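Local atomic coordinates of tudor domain-containing protein 1 (Mus musculus, PDB entry 4B9W), a protein that acts in the piRNA pathway that silences transposable elements during spermatogenesis, binding arginine-methylated Piwi proteins through its Tudor domains. Residues K65-I68 with G69-C72; R150-A153 with C154-L158. One frame throughout, in Å; residues are numbered along the deposited sequence.

Interaction 1. Residues K65-I68 with G69-C72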
loop_
_atom_site.group_PDB
_atom_site.type_symbol
_atom_site.label_atom_id
_atom_site.label_comp_id
_atom_site.label_asym_id
_atom_site.label_seq_id
_atom_site.Cartn_x
_atom_site.Cartn_y
_atom_site.Cartn_z
ATOM N N LYS A 65 -5.444 15.101 -16.412
ATOM C CA LYS A 65 -6.465 15.009 -15.373
ATOM C C LYS A 65 -6.284 13.695 -14.580
ATOM O O LYS A 65 -6.555 12.612 -15.090
ATOM C CB LYS A 65 -7.862 15.073 -15.988
ATOM C CG LYS A 65 -8.377 16.483 -16.267
ATOM C CD LYS A 65 -9.685 16.447 -17.054
ATOM C CE LYS A 65 -10.388 17.802 -17.045
ATOM N NZ LYS A 65 -9.495 18.914 -17.496
ATOM N N ALA A 66 -5.825 13.814 -13.335
ATOM C CA ALA A 66 -5.537 12.642 -12.493
ATOM C C ALA A 66 -6.820 11.939 -12.046
ATOM O O ALA A 66 -7.735 12.559 -11.534
ATOM C CB ALA A 66 -4.690 13.036 -11.289
ATOM N N GLU A 67 -6.882 10.641 -12.302
ATOM C CA GLU A 67 -7.937 9.790 -11.813
ATOM C C GLU A 67 -7.252 8.496 -11.383
ATOM O O GLU A 67 -6.240 8.095 -11.984
ATOM C CB GLU A 67 -8.980 9.538 -12.898
ATOM C CG GLU A 67 -10.117 8.630 -12.453
ATOM C CD GLU A 67 -10.868 9.123 -11.217
ATOM O OE1 GLU A 67 -11.721 10.035 -11.376
ATOM O OE2 GLU A 67 -10.617 8.596 -10.105
ATOM N N ILE A 68 -7.788 7.865 -10.344
ATOM C CA ILE A 68 -7.170 6.691 -9.757
ATOM C C ILE A 68 -7.089 5.533 -10.744
ATOM O O ILE A 68 -8.083 5.164 -11.391
ATOM C CB ILE A 68 -7.902 6.225 -8.493
ATOM C CG1 ILE A 68 -7.881 7.334 -7.435
ATOM C CG2 ILE A 68 -7.249 4.968 -7.926
ATOM C CD1 ILE A 68 -6.498 7.677 -6.938
ATOM N N GLY A 69 -5.888 4.978 -10.858
ATOM C CA GLY A 69 -5.618 3.912 -11.792
ATOM C C GLY A 69 -5.435 4.377 -13.233
ATOM O O GLY A 69 -5.323 3.535 -14.104
ATOM N N ARG A 70 -5.397 5.688 -13.506
ATOM C CA ARG A 70 -5.179 6.195 -14.892
ATOM C C ARG A 70 -3.690 6.199 -15.305
ATOM O O ARG A 70 -2.817 6.611 -14.541
ATOM C CB ARG A 70 -5.735 7.626 -15.074
ATOM C CG ARG A 70 -5.716 8.120 -16.522
ATOM C CD ARG A 70 -6.264 9.536 -16.711
ATOM N NE ARG A 70 -7.625 9.713 -16.191
ATOM C CZ ARG A 70 -8.754 9.391 -16.826
ATOM N NH1 ARG A 70 -8.735 8.865 -18.055
ATOM N NH2 ARG A 70 -9.928 9.603 -16.228
ATOM N N PRO A 71 -3.400 5.792 -16.550
ATOM C CA PRO A 71 -2.013 5.843 -16.961
ATOM C C PRO A 71 -1.567 7.264 -17.287
ATOM O O PRO A 71 -2.378 8.102 -17.669
ATOM C CB PRO A 71 -1.973 4.944 -18.203
ATOM C CG PRO A 71 -3.315 4.301 -18.290
ATOM C CD PRO A 71 -4.253 5.224 -17.608
ATOM N N CYS A 72 -0.286 7.521 -17.084
ATOM C CA CYS A 72 0.332 8.799 -17.414
ATOM C C CYS A 72 1.834 8.605 -17.582
ATOM O O CYS A 72 2.338 7.466 -17.513
ATOM C CB CYS A 72 0.053 9.826 -16.320
ATOM S SG CYS A 72 0.503 9.283 -14.649
#
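Lys65 meets Arg70 through its backbone. The carbonyl oxygen Lys65 O lies 3.3 Å from Arg70 NE, oblique to the guanidinium plane. The amine of Lys65 itself leads away from the turn. Glu67 makes the turn's hydrogen bond. Its carbonyl oxygen accepts from the Arg70 amide, with Glu67 O and Arg70 N 3.0 Å apart. This bond closes a type II beta turn from Glu67 to Arg70.

The Glu67 side chain starts with CG anti to the backbone N (chi1 179°) and then bends at chi2. The bend curls the carboxylate back over its own backbone, where Glu67 OE2 accepts a hydrogen bond from Ile68 N at 2.9 Å. OE2 is met on its anti side, tilted from the carboxylate plane. This bond and a second one, from the backbone N of Lys145 in the second subunit, probably limit rotation of the carboxylate. Arg70 extends to chi2 and bends at chi3 (-56°), which carries its guanidinium beside the aliphatic part of Glu67. Arg70 NH2 comes to 3.5 Å from Glu67 CB, an oblique approach. The two charged groups do not pair: Glu67 OE1 and Arg70 NH2 stay 5.2 Å apart, though the opposite charges may still attract weakly.

Ile68 and Gly69 occupy the corners of the turn. Gly69 has a positive phi (78°), and a CB there would clash with Ile68 O. The Ile68 side chain packs on Val87 and Ile90.

The turn leads from the loop after helix 41-57 into strand 71-76 of the Tudor domain. Gly69 and Arg70 make backbone hydrogen bonds to Val87, and Cys72 to Ala85, which align this entry with strand 81-90.

Interaction 2. Residues R150-A153 with C154-L158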
loop_
_atom_site.group_PDB
_atom_site.type_symbol
_atom_site.label_atom_id
_atom_site.label_comp_id
_atom_site.label_asym_id
_atom_site.label_seq_id
_atom_site.Cartn_x
_atom_site.Cartn_y
_atom_site.Cartn_z
ATOM N N ARG A 150 19.463 -9.364 3.698
ATOM C CA ARG A 150 20.146 -10.574 3.260
ATOM C C ARG A 150 19.702 -10.942 1.840
ATOM O O ARG A 150 20.532 -11.224 0.983
ATOM C CB ARG A 150 19.941 -11.740 4.242
ATOM C CG ARG A 150 20.637 -13.039 3.825
ATOM C CD ARG A 150 22.072 -12.831 3.330
ATOM N NE ARG A 150 23.049 -12.667 4.411
ATOM C CZ ARG A 150 24.102 -11.831 4.409
ATOM N NH1 ARG A 150 24.375 -10.974 3.406
ATOM N NH2 ARG A 150 24.896 -11.825 5.456
ATOM N N PHE A 151 18.389 -10.903 1.597
ATOM C CA PHE A 151 17.812 -11.152 0.284
ATOM C C PHE A 151 18.454 -10.235 -0.762
ATOM O O PHE A 151 18.900 -10.721 -1.791
ATOM C CB PHE A 151 16.259 -11.001 0.358
ATOM C CG PHE A 151 15.516 -11.236 -0.946
ATOM C CD1 PHE A 151 15.916 -12.202 -1.864
ATOM C CD2 PHE A 151 14.345 -10.527 -1.208
ATOM C CE1 PHE A 151 15.201 -12.409 -3.038
ATOM C CE2 PHE A 151 13.633 -10.726 -2.377
ATOM C CZ PHE A 151 14.061 -11.681 -3.294
ATOM N N GLN A 152 18.505 -8.931 -0.469
ATOM C CA GLN A 152 19.081 -7.906 -1.348
ATOM C C GLN A 152 20.548 -8.225 -1.707
ATOM O O GLN A 152 20.949 -8.135 -2.873
ATOM C CB GLN A 152 18.950 -6.532 -0.661
ATOM C CG GLN A 152 19.758 -5.395 -1.236
ATOM C CD GLN A 152 19.330 -5.037 -2.627
ATOM O OE1 GLN A 152 18.177 -5.267 -3.015
ATOM N NE2 GLN A 152 20.237 -4.443 -3.388
ATOM N N ALA A 153 21.322 -8.634 -0.705
ATOM C CA ALA A 153 22.711 -9.043 -0.899
ATOM C C ALA A 153 22.823 -10.317 -1.780
ATOM O O ALA A 153 23.836 -10.507 -2.470
ATOM C CB ALA A 153 23.427 -9.219 0.460
ATOM N N CYS A 154 21.783 -11.158 -1.796
ATOM C CA CYS A 154 21.729 -12.296 -2.763
ATOM C C CYS A 154 21.401 -11.914 -4.201
ATOM O O CYS A 154 21.626 -12.714 -5.090
ATOM C CB CYS A 154 20.675 -13.334 -2.376
ATOM S SG CYS A 154 20.920 -14.100 -0.777
ATOM N N VAL A 155 20.817 -10.750 -4.440
ATOM C CA VAL A 155 20.403 -10.419 -5.812
ATOM C C VAL A 155 21.131 -9.210 -6.406
ATOM O O VAL A 155 21.167 -9.066 -7.632
ATOM C CB VAL A 155 18.873 -10.188 -5.931
ATOM C CG1 VAL A 155 18.101 -11.316 -5.276
ATOM C CG2 VAL A 155 18.461 -8.846 -5.328
ATOM N N VAL A 156 21.688 -8.334 -5.567
ATOM C CA VAL A 156 22.272 -7.090 -6.088
ATOM C C VAL A 156 23.334 -7.336 -7.193
ATOM O O VAL A 156 24.176 -8.222 -7.053
ATOM C CB VAL A 156 22.864 -6.233 -4.953
ATOM C CG1 VAL A 156 24.097 -6.900 -4.338
ATOM C CG2 VAL A 156 23.169 -4.825 -5.460
ATOM N N GLY A 157 23.272 -6.574 -8.296
ATOM C CA GLY A 157 24.261 -6.689 -9.388
ATOM C C GLY A 157 24.321 -8.027 -10.120
ATOM O O GLY A 157 25.285 -8.328 -10.824
ATOM N N LEU A 158 23.258 -8.812 -9.998
ATOM C CA LEU A 158 23.220 -10.200 -10.452
ATOM C C LEU A 158 22.020 -10.421 -11.373
ATOM O O LEU A 158 20.961 -9.859 -11.151
ATOM C CB LEU A 158 23.078 -11.122 -9.236
ATOM C CG LEU A 158 23.530 -12.578 -9.306
ATOM C CD1 LEU A 158 24.948 -12.724 -9.881
ATOM C CD2 LEU A 158 23.447 -13.181 -7.902
#
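Gln152 O is gripped by two backbone amides. Val156 N reaches Gln152 O at 2.8 Å, almost in line with the carbonyl bond (C=O...N angle 171°). Val155 N approaches Gln152 O at 3.1 Å from above the carbonyl plane. The first is an i to i+4 bond and the second an i to i+3 bond. The same i to i+4 pattern joins Cys154 N to Arg150 O, 3.0 Å apart. Cys154 N has a further, weak bond to Phe151 O.

Side chains three and four residues apart meet along this last turn. Val155 CG1 touches the Phe151 ring at CE1, 3.8 Å away, in an oblique approach. Phe151 CG is anti to the backbone N (chi1 -180°), which swings the ring forward along the helix, toward Val155. The ring also packs edge-to-face with Phe32. Val155 CG2 lies 3.6 Å from Gln152 O, and the residue also packs on Val23 of strand 18-26. With Val155 cut back to an alanine, the loss of CG1 and CG2 is likely to leave Phe151 CE1 without this neighbour and open a gap against Val23.

Gln152 bends at chi2 (65°), which brings Gln152 NE2 alongside Val156, 3.5 Å from Val156 CB. The other amide atom, OE1, is hydrogen-bonded to a glycerol. The Gln152 side chain also packs on an apolar side chain of the bound peptide. Elsewhere on the helix, Cys154 SG lies 3.4 Å from Arg150 O.

At Val156 the chain is already out of the helix. A type II beta turn runs from Val155 to Leu158, with Gly157 at positive phi and a weak bond from Leu158 N to Val155 O. The arrangement is a helix C-terminus running into a beta turn, which redirects the chain toward strand 160-168.

The two interactions follow one another along the chain, interaction 1 first. The centres of interactions 1 and 2 lie about 33 Å apart, on opposite sides of the chain's centre, and the two do not touch. Interaction 1 leads into strand 71-76 of the five-stranded antiparallel sheet, in the Tudor core. Interaction 2 ends helix 145-155, which packs on the separate six-stranded mixed sheet, in the part that corresponds to the staphylococcal-nuclease-like half of extended Tudor domains. The two thus sit in different lobes of this methylarginine reader. Both contain a type II beta turn at a change from loop to strand or from helix to loop. Peptide contacts are made by Ile68 in interaction 1 and by Gln152 in interaction 2.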